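Local atomic coordinates of putative hydrolase (Bacteroides ovatus, PDB entry 4HBS), a protein that is a putative hydrolase of undetermined substrate, built as a five-bladed beta-propeller and probably related to glycoside hydrolases of the beta-fructosidase clan. Residues 156-161 with 174-179; 136-141 with 213-218; 34-39 with 409-414; 320-325 with 336-341. All coordinates share one frame; numbering follows the deposited sequence.

Contact 1: residues 156-161 with 174-179; sequences YLYWAG and WGAVDN
Strands 156-161 and 174-178 run antiparallel, their axes approaching to 4.4 Å, with Leu157 facing Val177 and Trp159 facing Gly175 as hydrogen-bonded pairs. They form a beta hairpin within one four-stranded blade of the propeller. Each pair is joined by two backbone bonds, the straightest running from Val177 N to Leu157 O (2.8 Å). The side chains of Leu157, Trp159 and Val177 share one face of the sheet. There Val177, with CG1 anti to the backbone N (chi1 -178°), turns both branches to the indole, CG2 approaching Trp159 CE3 at 3.8 Å and CG1 nearing CZ3, while Leu157 lies alongside the valine with CD1 over one indole face. Gly175 puts no bulk beside Trp159. On the other face Trp174 and Tyr158 cross at about a right angle, and Tyr158 CD1 rests 3.6 Å from Trp174 CB; the planes of the phenol and the five-membered ring are 52° apart. Small Ala160 and Ala176 suit this aromatic neighbourhood: each methyl packs against a ring. The phenol oxygen of Tyr158 and the indole nitrogen of Trp174 are satisfied by Asp215 and Tyr196. Further along, Tyr156 lies beside Asp178, its CE1 3.3 Å from Asp178 OD1, which is hydrogen-bonded to Thr180 OG1.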
loop_
_atom_site.group_PDB
_atom_site.type_symbol
_atom_site.label_atom_id
_atom_site.label_comp_id
_atom_site.label_asym_id
_atom_site.label_seq_id
_atom_site.Cartn_x
_atom_site.Cartn_y
_atom_site.Cartn_z
ATOM N N TYR A 156 -10.442 4.829 -17.433
ATOM C CA TYR A 156 -10.998 4.275 -16.201
ATOM C C TYR A 156 -10.116 3.134 -15.745
ATOM O O TYR A 156 -9.671 2.338 -16.574
ATOM C CB TYR A 156 -12.445 3.820 -16.433
ATOM C CG TYR A 156 -13.313 4.971 -16.884
ATOM C CD1 TYR A 156 -13.716 5.954 -15.989
ATOM C CD2 TYR A 156 -13.585 5.177 -18.235
ATOM C CE1 TYR A 156 -14.446 7.066 -16.412
ATOM C CE2 TYR A 156 -14.305 6.289 -18.672
ATOM C CZ TYR A 156 -14.741 7.231 -17.756
ATOM O OH TYR A 156 -15.478 8.328 -18.154
ATOM N N LEU A 157 -9.822 3.061 -14.454
ATOM C CA LEU A 157 -8.946 1.997 -13.957
ATOM C C LEU A 157 -9.242 1.654 -12.507
ATOM O O LEU A 157 -10.122 2.257 -11.893
ATOM C CB LEU A 157 -7.452 2.416 -14.129
ATOM C CG LEU A 157 -7.009 3.672 -13.375
ATOM C CD1 LEU A 157 -6.337 3.333 -12.075
ATOM C CD2 LEU A 157 -6.070 4.463 -14.181
ATOM N N TYR A 158 -8.517 0.640 -11.992
ATOM C CA TYR A 158 -8.623 0.158 -10.629
ATOM C C TYR A 158 -7.271 0.245 -9.955
ATOM O O TYR A 158 -6.263 -0.112 -10.567
ATOM C CB TYR A 158 -9.111 -1.312 -10.607
ATOM C CG TYR A 158 -10.616 -1.494 -10.722
ATOM C CD1 TYR A 158 -11.489 -0.851 -9.844
ATOM C CD2 TYR A 158 -11.162 -2.371 -11.651
ATOM C CE1 TYR A 158 -12.871 -1.023 -9.935
ATOM C CE2 TYR A 158 -12.543 -2.559 -11.743
ATOM C CZ TYR A 158 -13.396 -1.856 -10.905
ATOM O OH TYR A 158 -14.756 -2.012 -10.993
ATOM N N TRP A 159 -7.240 0.687 -8.694
ATOM C CA TRP A 159 -6.021 0.687 -7.907
ATOM C C TRP A 159 -6.326 -0.036 -6.588
ATOM O O TRP A 159 -7.481 -0.083 -6.154
ATOM C CB TRP A 159 -5.462 2.099 -7.717
ATOM C CG TRP A 159 -4.646 2.619 -8.874
ATOM C CD1 TRP A 159 -3.950 1.889 -9.798
ATOM C CD2 TRP A 159 -4.431 3.991 -9.205
ATOM N NE1 TRP A 159 -3.306 2.725 -10.675
ATOM C CE2 TRP A 159 -3.565 4.023 -10.323
ATOM C CE3 TRP A 159 -4.825 5.209 -8.620
ATOM C CZ2 TRP A 159 -3.079 5.223 -10.853
ATOM C CZ3 TRP A 159 -4.402 6.396 -9.194
ATOM C CH2 TRP A 159 -3.539 6.396 -10.294
ATOM N N ALA A 160 -5.309 -0.704 -6.029
ATOM C CA ALA A 160 -5.448 -1.569 -4.867
ATOM C C ALA A 160 -6.033 -0.911 -3.648
ATOM O O ALA A 160 -5.681 0.214 -3.318
ATOM C CB ALA A 160 -4.098 -2.147 -4.489
ATOM N N GLY A 161 -6.929 -1.634 -2.999
ATOM C CA GLY A 161 -7.480 -1.311 -1.699
ATOM C C GLY A 161 -6.911 -2.386 -0.813
ATOM O O GLY A 161 -6.106 -3.200 -1.289
ATOM N N TRP A 174 -10.984 -2.942 -4.912
ATOM C CA TRP A 174 -10.305 -2.265 -5.996
ATOM C C TRP A 174 -11.022 -0.909 -6.169
ATOM O O TRP A 174 -12.234 -0.891 -6.381
ATOM C CB TRP A 174 -10.379 -3.121 -7.277
ATOM C CG TRP A 174 -9.464 -4.305 -7.306
ATOM C CD1 TRP A 174 -9.820 -5.613 -7.202
ATOM C CD2 TRP A 174 -8.044 -4.287 -7.513
ATOM N NE1 TRP A 174 -8.708 -6.419 -7.321
ATOM C CE2 TRP A 174 -7.599 -5.626 -7.487
ATOM C CE3 TRP A 174 -7.099 -3.267 -7.702
ATOM C CZ2 TRP A 174 -6.238 -5.972 -7.632
ATOM C CZ3 TRP A 174 -5.761 -3.608 -7.874
ATOM C CH2 TRP A 174 -5.337 -4.943 -7.793
ATOM N N GLY A 175 -10.290 0.192 -6.028
ATOM C CA GLY A 175 -10.845 1.535 -6.135
ATOM C C GLY A 175 -10.925 2.020 -7.563
ATOM O O GLY A 175 -9.900 2.052 -8.244
ATOM N N ALA A 176 -12.147 2.386 -8.036
ATOM C CA ALA A 176 -12.385 2.865 -9.410
ATOM C C ALA A 176 -11.878 4.277 -9.555
ATOM O O ALA A 176 -12.293 5.123 -8.780
ATOM C CB ALA A 176 -13.862 2.812 -9.730
ATOM N N VAL A 177 -10.979 4.549 -10.524
ATOM C CA VAL A 177 -10.370 5.880 -10.702
ATOM C C VAL A 177 -10.658 6.442 -12.093
ATOM O O VAL A 177 -10.425 5.752 -13.079
ATOM C CB VAL A 177 -8.858 5.767 -10.450
ATOM C CG1 VAL A 177 -8.169 7.122 -10.575
ATOM C CG2 VAL A 177 -8.602 5.146 -9.080
ATOM N N ASP A 178 -11.168 7.702 -12.161
ATOM C CA ASP A 178 -11.492 8.409 -13.409
ATOM C C ASP A 178 -10.401 9.441 -13.745
ATOM O O ASP A 178 -10.208 10.402 -12.984
ATOM C CB ASP A 178 -12.863 9.105 -13.283
ATOM C CG ASP A 178 -13.404 9.728 -14.558
ATOM O OD1 ASP A 178 -12.678 9.720 -15.584
ATOM O OD2 ASP A 178 -14.582 10.153 -14.553
ATOM N N ASN A 179 -9.716 9.256 -14.910
ATOM C CA ASN A 179 -8.645 10.151 -15.386
ATOM C C ASN A 179 -9.058 10.885 -16.673
ATOM O O ASN A 179 -8.190 11.377 -17.395
ATOM C CB ASN A 179 -7.355 9.350 -15.619
ATOM C CG ASN A 179 -6.549 9.065 -14.375
ATOM O OD1 ASN A 179 -6.771 9.633 -13.313
ATOM N ND2 ASN A 179 -5.566 8.186 -14.495
#

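Contact 2: residues 136-141 with 213-218; sequences RHPKAT and RNDNFN
Arg213 reaches the backbone of Arg136, where NH2 donates to the carbonyl O at 2.7 Å, with the acceptor lying in the guanidinium plane. The same nitrogen gives its other hydrogen to Asp215 OD2 (2.9 Å), and NE bonds OD1, so the carboxylate is gripped side-on through two nitrogens. A water continues the chain of bonds, accepting from Arg213 NH1 and from Arg136 N. Only arginine offers such a flat set of N-H groups, able to serve a carbonyl, a carboxylate and a water together. With CG set between the backbone N and the carbonyl carbon (chi1 59°), a single bend at chi3 (-68°) turns the guanidinium toward Asp215. Pro138 meets the carboxylate with its ring, CD lying 3.3 Å from Asp215 OD2. This proline is the second residue of a type I turn from His137 to Ala140, a position where its fixed phi fits, while Asp215 is at the second position of another, from Asn214 to Phe217. In the second shell Tyr158 OH is hydrogen-bonded to OD2. The site lies at the surface, where the loop between strand 131-132 and helix 144-148 meets the edge strand 210-218, with strand 156-165 touching Pro138 and Arg213.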
loop_
_atom_site.group_PDB
_atom_site.type_symbol
_atom_site.label_atom_id
_atom_site.label_comp_id
_atom_site.label_asym_id
_atom_site.label_seq_id
_atom_site.Cartn_x
_atom_site.Cartn_y
_atom_site.Cartn_z
ATOM N N ARG A 136 -9.406 -4.825 -15.079
ATOM C CA ARG A 136 -9.787 -3.717 -15.935
ATOM C C ARG A 136 -11.107 -3.129 -15.472
ATOM O O ARG A 136 -11.986 -3.879 -15.053
ATOM C CB ARG A 136 -9.909 -4.242 -17.393
ATOM C CG ARG A 136 -9.021 -3.542 -18.358
ATOM C CD ARG A 136 -8.797 -4.303 -19.645
ATOM N NE ARG A 136 -9.974 -4.319 -20.527
ATOM C CZ ARG A 136 -10.394 -3.308 -21.290
ATOM N NH1 ARG A 136 -9.749 -2.151 -21.288
ATOM N NH2 ARG A 136 -11.462 -3.453 -22.064
ATOM N N HIS A 137 -11.283 -1.810 -15.594
ATOM C CA HIS A 137 -12.545 -1.197 -15.221
ATOM C C HIS A 137 -13.590 -1.357 -16.357
ATOM O O HIS A 137 -13.317 -0.982 -17.505
ATOM C CB HIS A 137 -12.385 0.283 -14.877
ATOM C CG HIS A 137 -13.571 0.796 -14.140
ATOM N ND1 HIS A 137 -14.750 1.073 -14.788
ATOM C CD2 HIS A 137 -13.750 0.963 -12.814
ATOM C CE1 HIS A 137 -15.605 1.419 -13.839
ATOM N NE2 HIS A 137 -15.044 1.369 -12.638
ATOM N N PRO A 138 -14.826 -1.806 -16.037
ATOM C CA PRO A 138 -15.867 -1.931 -17.073
ATOM C C PRO A 138 -16.100 -0.697 -17.947
ATOM O O PRO A 138 -16.454 -0.868 -19.108
ATOM C CB PRO A 138 -17.119 -2.212 -16.259
ATOM C CG PRO A 138 -16.641 -2.861 -15.041
ATOM C CD PRO A 138 -15.315 -2.283 -14.729
ATOM N N LYS A 139 -15.930 0.535 -17.405
ATOM C CA LYS A 139 -16.128 1.772 -18.175
ATOM C C LYS A 139 -14.962 2.061 -19.156
ATOM O O LYS A 139 -15.108 2.962 -19.976
ATOM C CB LYS A 139 -16.298 2.993 -17.239
ATOM C CG LYS A 139 -17.644 3.073 -16.535
ATOM C CD LYS A 139 -17.770 4.326 -15.629
ATOM C CE LYS A 139 -18.440 5.509 -16.312
ATOM N NZ LYS A 139 -18.511 6.711 -15.425
ATOM N N ALA A 140 -13.799 1.347 -19.055
ATOM C CA ALA A 140 -12.636 1.583 -19.927
ATOM C C ALA A 140 -12.965 1.210 -21.341
ATOM O O ALA A 140 -13.461 0.110 -21.580
ATOM C CB ALA A 140 -11.437 0.804 -19.447
ATOM N N THR A 141 -12.702 2.127 -22.282
ATOM C CA THR A 141 -13.105 1.999 -23.678
ATOM C C THR A 141 -12.105 1.310 -24.626
ATOM O O THR A 141 -12.515 1.016 -25.756
ATOM C CB THR A 141 -13.445 3.396 -24.222
ATOM O OG1 THR A 141 -12.312 4.254 -24.059
ATOM C CG2 THR A 141 -14.674 4.002 -23.532
ATOM N N ARG A 213 -16.348 -10.919 -9.116
ATOM C CA ARG A 213 -16.145 -9.476 -9.079
ATOM C C ARG A 213 -17.494 -8.758 -9.087
ATOM O O ARG A 213 -18.387 -9.132 -9.858
ATOM C CB ARG A 213 -15.271 -8.999 -10.256
ATOM C CG ARG A 213 -15.812 -9.316 -11.655
ATOM C CD ARG A 213 -14.784 -9.060 -12.737
ATOM N NE ARG A 213 -14.503 -7.633 -12.885
ATOM C CZ ARG A 213 -13.583 -7.113 -13.700
ATOM N NH1 ARG A 213 -12.827 -7.906 -14.457
ATOM N NH2 ARG A 213 -13.406 -5.797 -13.758
ATOM N N ASN A 214 -17.656 -7.761 -8.196
ATOM C CA ASN A 214 -18.850 -6.926 -8.132
ATOM C C ASN A 214 -18.385 -5.538 -8.434
ATOM O O ASN A 214 -18.087 -4.784 -7.521
ATOM C CB ASN A 214 -19.535 -7.023 -6.765
ATOM C CG ASN A 214 -20.835 -6.242 -6.655
ATOM O OD1 ASN A 214 -21.257 -5.525 -7.573
ATOM N ND2 ASN A 214 -21.501 -6.369 -5.525
ATOM N N ASP A 215 -18.306 -5.189 -9.720
ATOM C CA ASP A 215 -17.818 -3.860 -10.121
ATOM C C ASP A 215 -18.738 -2.708 -9.687
ATOM O O ASP A 215 -18.276 -1.573 -9.675
ATOM C CB ASP A 215 -17.574 -3.795 -11.617
ATOM C CG ASP A 215 -16.467 -4.724 -12.034
ATOM O OD1 ASP A 215 -16.736 -5.936 -12.186
ATOM O OD2 ASP A 215 -15.309 -4.264 -12.120
ATOM N N ASN A 216 -20.009 -2.999 -9.297
ATOM C CA ASN A 216 -20.968 -1.999 -8.805
ATOM C C ASN A 216 -21.144 -2.110 -7.262
ATOM O O ASN A 216 -22.214 -1.773 -6.755
ATOM C CB ASN A 216 -22.342 -2.165 -9.505
ATOM C CG ASN A 216 -22.276 -2.383 -11.011
ATOM O OD1 ASN A 216 -21.927 -1.474 -11.782
ATOM N ND2 ASN A 216 -22.631 -3.586 -11.470
ATOM N N PHE A 217 -20.087 -2.551 -6.522
ATOM C CA PHE A 217 -20.116 -2.688 -5.055
ATOM C C PHE A 217 -20.432 -1.301 -4.406
ATOM O O PHE A 217 -21.397 -1.184 -3.652
ATOM C CB PHE A 217 -18.773 -3.275 -4.557
ATOM C CG PHE A 217 -18.728 -3.631 -3.097
ATOM C CD1 PHE A 217 -19.448 -4.707 -2.608
ATOM C CD2 PHE A 217 -17.900 -2.943 -2.224
ATOM C CE1 PHE A 217 -19.401 -5.042 -1.254
ATOM C CE2 PHE A 217 -17.864 -3.268 -0.870
ATOM C CZ PHE A 217 -18.615 -4.319 -0.392
ATOM N N ASN A 218 -19.647 -0.263 -4.752
ATOM C CA ASN A 218 -19.870 1.138 -4.334
ATOM C C ASN A 218 -19.815 2.049 -5.523
ATOM O O ASN A 218 -19.241 1.690 -6.554
ATOM C CB ASN A 218 -18.778 1.675 -3.367
ATOM C CG ASN A 218 -18.515 0.935 -2.102
ATOM O OD1 ASN A 218 -19.368 0.218 -1.569
ATOM N ND2 ASN A 218 -17.384 1.272 -1.484
HETATM O O HOH W 1 -10.446 -7.545 -16.173
#

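Contact 3: residues 34-39 with 409-414; sequences YWKVFV and YDNDAP
Lys36 and Asp410 approach from opposite directions and form a salt bridge, Lys36 NZ to Asp410 OD2 at 3.2 Å. The end of the lysine chain passes this oxygen, with CD as well as NZ close to it, and the nitrogen arrives on its anti side, 16° out of the carboxylate plane. Tyr34 extends toward the same place, its CG anti to the backbone N (chi1 -178°), and its OH accepts from Lys36 NZ at 3.0 Å. On the other segment Asn411 comes near: the two side chains cross at a slant, ring and amide planes almost perpendicular (85°), bringing the phenol oxygen close to the amide. Both segments are bent by type I turns, Tyr34 to Val37 and Tyr409 to Asp412. They link the approach to strand 38-42, near the N terminus, with the C-terminal tail that follows strand 399-403; these strands pair in the sheet where the two chain ends of the propeller come together. Lysine suits this bridge because its long chain can be held at both ends, CG lying over the Trp35 indole and NZ bonded also to Asn10 O.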
loop_
_atom_site.group_PDB
_atom_site.type_symbol
_atom_site.label_atom_id
_atom_site.label_comp_id
_atom_site.label_asym_id
_atom_site.label_seq_id
_atom_site.Cartn_x
_atom_site.Cartn_y
_atom_site.Cartn_z
ATOM N N TYR A 34 13.115 9.740 17.741
ATOM C CA TYR A 34 13.428 9.573 19.168
ATOM C C TYR A 34 14.632 8.658 19.279
ATOM O O TYR A 34 14.734 7.708 18.515
ATOM C CB TYR A 34 12.181 8.955 19.859
ATOM C CG TYR A 34 12.234 8.713 21.356
ATOM C CD1 TYR A 34 12.721 9.685 22.224
ATOM C CD2 TYR A 34 11.616 7.597 21.919
ATOM C CE1 TYR A 34 12.677 9.507 23.610
ATOM C CE2 TYR A 34 11.554 7.417 23.300
ATOM C CZ TYR A 34 12.087 8.368 24.144
ATOM O OH TYR A 34 12.003 8.163 25.504
ATOM N N TRP A 35 15.560 8.949 20.183
ATOM C CA TRP A 35 16.790 8.153 20.344
ATOM C C TRP A 35 16.557 6.649 20.731
ATOM O O TRP A 35 17.423 5.830 20.438
ATOM C CB TRP A 35 17.733 8.821 21.357
ATOM C CG TRP A 35 17.211 8.872 22.768
ATOM C CD1 TRP A 35 16.399 9.823 23.319
ATOM C CD2 TRP A 35 17.537 7.966 23.819
ATOM N NE1 TRP A 35 16.178 9.543 24.644
ATOM C CE2 TRP A 35 16.874 8.414 24.981
ATOM C CE3 TRP A 35 18.288 6.789 23.881
ATOM C CZ2 TRP A 35 16.968 7.742 26.196
ATOM C CZ3 TRP A 35 18.388 6.125 25.089
ATOM C CH2 TRP A 35 17.743 6.607 26.232
ATOM N N LYS A 36 15.417 6.289 21.366
ATOM C CA LYS A 36 15.136 4.876 21.708
ATOM C C LYS A 36 14.545 4.092 20.486
ATOM O O LYS A 36 14.397 2.860 20.558
ATOM C CB LYS A 36 14.147 4.762 22.892
ATOM C CG LYS A 36 14.604 5.352 24.218
ATOM C CD LYS A 36 13.636 4.935 25.346
ATOM C CE LYS A 36 14.083 5.333 26.736
ATOM N NZ LYS A 36 13.079 6.181 27.430
ATOM N N VAL A 37 14.165 4.802 19.395
ATOM C CA VAL A 37 13.578 4.178 18.218
ATOM C C VAL A 37 14.700 3.874 17.215
ATOM O O VAL A 37 15.383 4.788 16.773
ATOM C CB VAL A 37 12.470 5.090 17.631
ATOM C CG1 VAL A 37 11.979 4.572 16.278
ATOM C CG2 VAL A 37 11.303 5.208 18.612
ATOM N N PHE A 38 14.895 2.583 16.870
ATOM C CA PHE A 38 15.925 2.152 15.919
ATOM C C PHE A 38 15.301 1.944 14.561
ATOM O O PHE A 38 14.419 1.108 14.425
ATOM C CB PHE A 38 16.614 0.883 16.412
ATOM C CG PHE A 38 17.211 1.086 17.781
ATOM C CD1 PHE A 38 18.408 1.777 17.939
ATOM C CD2 PHE A 38 16.502 0.732 18.926
ATOM C CE1 PHE A 38 18.932 2.023 19.212
ATOM C CE2 PHE A 38 17.031 0.978 20.200
ATOM C CZ PHE A 38 18.236 1.634 20.333
ATOM N N VAL A 39 15.723 2.752 13.570
ATOM C CA VAL A 39 15.229 2.708 12.192
ATOM C C VAL A 39 16.312 2.109 11.316
ATOM O O VAL A 39 17.485 2.469 11.456
ATOM C CB VAL A 39 14.838 4.116 11.689
ATOM C CG1 VAL A 39 14.276 4.053 10.276
ATOM C CG2 VAL A 39 13.841 4.783 12.623
ATOM N N TYR A 409 5.719 6.461 23.383
ATOM C CA TYR A 409 4.794 6.825 24.458
ATOM C C TYR A 409 5.310 6.407 25.865
ATOM O O TYR A 409 4.506 6.315 26.797
ATOM C CB TYR A 409 3.422 6.204 24.160
ATOM C CG TYR A 409 2.848 6.689 22.846
ATOM C CD1 TYR A 409 2.472 8.016 22.677
ATOM C CD2 TYR A 409 2.732 5.838 21.756
ATOM C CE1 TYR A 409 1.980 8.480 21.462
ATOM C CE2 TYR A 409 2.204 6.281 20.544
ATOM C CZ TYR A 409 1.858 7.613 20.389
ATOM O OH TYR A 409 1.372 8.053 19.180
ATOM N N ASP A 410 6.658 6.220 26.029
ATOM C CA ASP A 410 7.299 5.855 27.313
ATOM C C ASP A 410 7.051 6.897 28.368
ATOM O O ASP A 410 6.530 6.589 29.437
ATOM C CB ASP A 410 8.853 5.734 27.174
ATOM C CG ASP A 410 9.428 4.381 26.815
ATOM O OD1 ASP A 410 8.653 3.386 26.785
ATOM O OD2 ASP A 410 10.668 4.295 26.635
ATOM N N ASN A 411 7.461 8.141 28.069
ATOM C CA ASN A 411 7.407 9.263 29.007
ATOM C C ASN A 411 6.102 10.122 28.854
ATOM O O ASN A 411 6.101 11.300 29.216
ATOM C CB ASN A 411 8.687 10.126 28.844
ATOM C CG ASN A 411 9.985 9.313 28.771
ATOM O OD1 ASN A 411 10.752 9.418 27.811
ATOM N ND2 ASN A 411 10.254 8.473 29.768
ATOM N N ASP A 412 4.992 9.503 28.384
ATOM C CA ASP A 412 3.678 10.135 28.247
ATOM C C ASP A 412 2.699 9.422 29.169
ATOM O O ASP A 412 2.842 8.216 29.389
ATOM C CB ASP A 412 3.188 10.043 26.788
ATOM C CG ASP A 412 3.985 10.864 25.791
ATOM O OD1 ASP A 412 5.228 10.950 25.945
ATOM O OD2 ASP A 412 3.380 11.380 24.836
ATOM N N ALA A 413 1.685 10.133 29.680
ATOM C CA ALA A 413 0.666 9.512 30.539
ATOM C C ALA A 413 -0.159 8.473 29.749
ATOM O O ALA A 413 -0.108 8.469 28.512
ATOM C CB ALA A 413 -0.254 10.582 31.098
ATOM N N PRO A 414 -0.919 7.571 30.407
ATOM C CA PRO A 414 -1.732 6.612 29.634
ATOM C C PRO A 414 -3.006 7.271 29.081
ATOM O O PRO A 414 -3.351 8.389 29.473
ATOM C CB PRO A 414 -2.044 5.499 30.648
ATOM C CG PRO A 414 -1.476 5.961 31.975
ATOM C CD PRO A 414 -1.139 7.403 31.854
#

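Contact 4: residues 320-325 with 336-341; sequences VLMFRS and KTLFTL
Val320 packs against Leu338, Phe339 and Leu341, its two branches serving different neighbours. CG2 sits over one face of the Phe339 ring, 4.3 Å from the centroid in a CH-pi contact, and also meets Leu341 CD1. CG1 of Val320 faces Leu338 CD2 at 4.1 Å. Met322, a selenomethionine, extends from the strand and bends only at chi3 (-78°), which carries CE to within 3.7 Å of Leu338 CD1; a long unbranched chain suits this reach. Both strands belong to an antiparallel beta hairpin, the outer half of a propeller blade. Its regular pairing, Met322 with Lys336, gives way to a classic beta bulge, in which Leu338 and Phe339 both stand opposite Val320: Leu338 N donates to Val320 O and Val320 N to Phe339 O, each at 2.8 Å. On the other face of the sheet, Leu321 CD2 touches Thr337 OG1. At the polar end Lys336 leads its ammonium away from strand 320-325 to a salt bridge with Asp412, while Arg324 NE pairs with the carboxylate of Asp334.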
loop_
_atom_site.group_PDB
_atom_site.type_symbol
_atom_site.label_atom_id
_atom_site.label_comp_id
_atom_site.label_asym_id
_atom_site.label_seq_id
_atom_site.Cartn_x
_atom_site.Cartn_y
_atom_site.Cartn_z
ATOM N N VAL A 320 7.047 10.395 8.996
ATOM C CA VAL A 320 6.088 9.296 9.186
ATOM C C VAL A 320 5.497 9.497 10.561
ATOM O O VAL A 320 6.244 9.460 11.539
ATOM C CB VAL A 320 6.769 7.919 9.047
ATOM C CG1 VAL A 320 5.790 6.788 9.364
ATOM C CG2 VAL A 320 7.363 7.761 7.652
ATOM N N LEU A 321 4.180 9.743 10.648
ATOM C CA LEU A 321 3.501 10.043 11.909
ATOM C C LEU A 321 2.887 8.835 12.570
ATOM O O LEU A 321 2.532 7.872 11.896
ATOM C CB LEU A 321 2.385 11.060 11.663
ATOM C CG LEU A 321 2.793 12.324 10.936
ATOM C CD1 LEU A 321 1.620 13.252 10.811
ATOM C CD2 LEU A 321 3.967 13.010 11.625
HETATM N N MSE A 322 2.712 8.914 13.898
HETATM C CA MSE A 322 2.060 7.872 14.671
HETATM C C MSE A 322 1.131 8.497 15.702
HETATM O O MSE A 322 1.516 9.465 16.363
HETATM C CB MSE A 322 3.068 6.952 15.360
HETATM C CG MSE A 322 2.395 5.726 16.003
HETATM SE SE MSE A 322 3.572 4.560 16.969
HETATM C CE MSE A 322 4.273 3.717 15.539
ATOM N N PHE A 323 -0.086 7.920 15.845
ATOM C CA PHE A 323 -1.118 8.313 16.822
ATOM C C PHE A 323 -1.579 7.084 17.555
ATOM O O PHE A 323 -1.400 5.982 17.040
ATOM C CB PHE A 323 -2.331 8.957 16.137
ATOM C CG PHE A 323 -2.031 10.024 15.123
ATOM C CD1 PHE A 323 -1.597 9.691 13.849
ATOM C CD2 PHE A 323 -2.239 11.364 15.419
ATOM C CE1 PHE A 323 -1.339 10.679 12.900
ATOM C CE2 PHE A 323 -1.995 12.348 14.466
ATOM C CZ PHE A 323 -1.549 11.999 13.210
ATOM N N ARG A 324 -2.238 7.249 18.705
ATOM C CA ARG A 324 -2.760 6.107 19.448
ATOM C C ARG A 324 -4.190 6.347 19.935
ATOM O O ARG A 324 -4.609 7.493 20.094
ATOM C CB ARG A 324 -1.850 5.767 20.639
ATOM C CG ARG A 324 -1.641 6.911 21.628
ATOM C CD ARG A 324 -1.102 6.390 22.933
ATOM N NE ARG A 324 -0.850 7.456 23.896
ATOM C CZ ARG A 324 -0.238 7.281 25.067
ATOM N NH1 ARG A 324 0.188 6.071 25.432
ATOM N NH2 ARG A 324 -0.041 8.312 25.882
ATOM N N SER A 325 -4.919 5.249 20.206
ATOM C CA SER A 325 -6.291 5.284 20.733
ATOM C C SER A 325 -6.621 4.010 21.514
ATOM O O SER A 325 -5.919 3.001 21.405
ATOM C CB SER A 325 -7.302 5.450 19.601
ATOM O OG SER A 325 -8.622 5.602 20.099
ATOM N N LYS A 336 3.048 11.674 17.110
ATOM C CA LYS A 336 4.495 11.542 17.289
ATOM C C LYS A 336 5.130 11.397 15.918
ATOM O O LYS A 336 4.465 10.911 15.008
ATOM C CB LYS A 336 4.833 10.306 18.148
ATOM C CG LYS A 336 4.309 10.321 19.579
ATOM C CD LYS A 336 5.241 11.022 20.501
ATOM C CE LYS A 336 4.597 11.360 21.809
ATOM N NZ LYS A 336 5.616 11.657 22.843
ATOM N N THR A 337 6.387 11.801 15.748
ATOM C CA THR A 337 7.083 11.591 14.486
ATOM C C THR A 337 7.908 10.321 14.684
ATOM O O THR A 337 8.833 10.302 15.502
ATOM C CB THR A 337 7.877 12.818 14.072
ATOM O OG1 THR A 337 6.947 13.874 13.833
ATOM C CG2 THR A 337 8.677 12.590 12.818
ATOM N N LEU A 338 7.514 9.235 13.994
ATOM C CA LEU A 338 8.197 7.943 14.087
ATOM C C LEU A 338 9.604 8.087 13.540
ATOM O O LEU A 338 10.576 7.797 14.242
ATOM C CB LEU A 338 7.402 6.884 13.328
ATOM C CG LEU A 338 7.809 5.448 13.530
ATOM C CD1 LEU A 338 7.644 5.031 14.970
ATOM C CD2 LEU A 338 7.003 4.529 12.614
ATOM N N PHE A 339 9.714 8.641 12.337
ATOM C CA PHE A 339 10.989 8.958 11.706
ATOM C C PHE A 339 10.764 9.789 10.436
ATOM O O PHE A 339 9.627 9.957 10.002
ATOM C CB PHE A 339 11.792 7.690 11.401
ATOM C CG PHE A 339 11.371 6.895 10.191
ATOM C CD1 PHE A 339 10.257 6.067 10.237
ATOM C CD2 PHE A 339 12.158 6.875 9.042
ATOM C CE1 PHE A 339 9.904 5.281 9.135
ATOM C CE2 PHE A 339 11.830 6.051 7.963
ATOM C CZ PHE A 339 10.707 5.261 8.016
ATOM N N THR A 340 11.849 10.297 9.859
ATOM C CA THR A 340 11.828 11.114 8.647
ATOM C C THR A 340 12.447 10.339 7.510
ATOM O O THR A 340 13.581 9.891 7.632
ATOM C CB THR A 340 12.553 12.411 8.889
ATOM O OG1 THR A 340 12.004 13.015 10.059
ATOM C CG2 THR A 340 12.418 13.360 7.730
ATOM N N LEU A 341 11.720 10.180 6.403
ATOM C CA LEU A 341 12.199 9.409 5.259
ATOM C C LEU A 341 13.324 10.130 4.557
ATOM O O LEU A 341 13.335 11.354 4.569
ATOM C CB LEU A 341 11.057 9.131 4.283
ATOM C CG LEU A 341 10.013 8.157 4.820
ATOM C CD1 LEU A 341 8.663 8.354 4.153
ATOM C CD2 LEU A 341 10.487 6.743 4.673
#

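Overall arrangement
From the N terminus, segment 34-39 comes first but finds its partner 409-414 only near the end of the chain, so contact 3 closes a loop that encloses the other three. Within it, contact 2 opens at 136-141 and closes at 213-218, surrounding the short hairpin of contact 1; the two touch through Tyr158 and Tyr156, and contact 2 brings the loop 136-141 against the blade that holds contact 1. Contact 4 follows in series, a hairpin of a later blade. None of the loops cross. Contacts 1 and 2 lie on the opposite side of the chain's centre from contacts 3 and 4, whose centres are about 11 Å apart; there the C-terminal tail touches the hairpin 319-340, tying it to the joined chain ends.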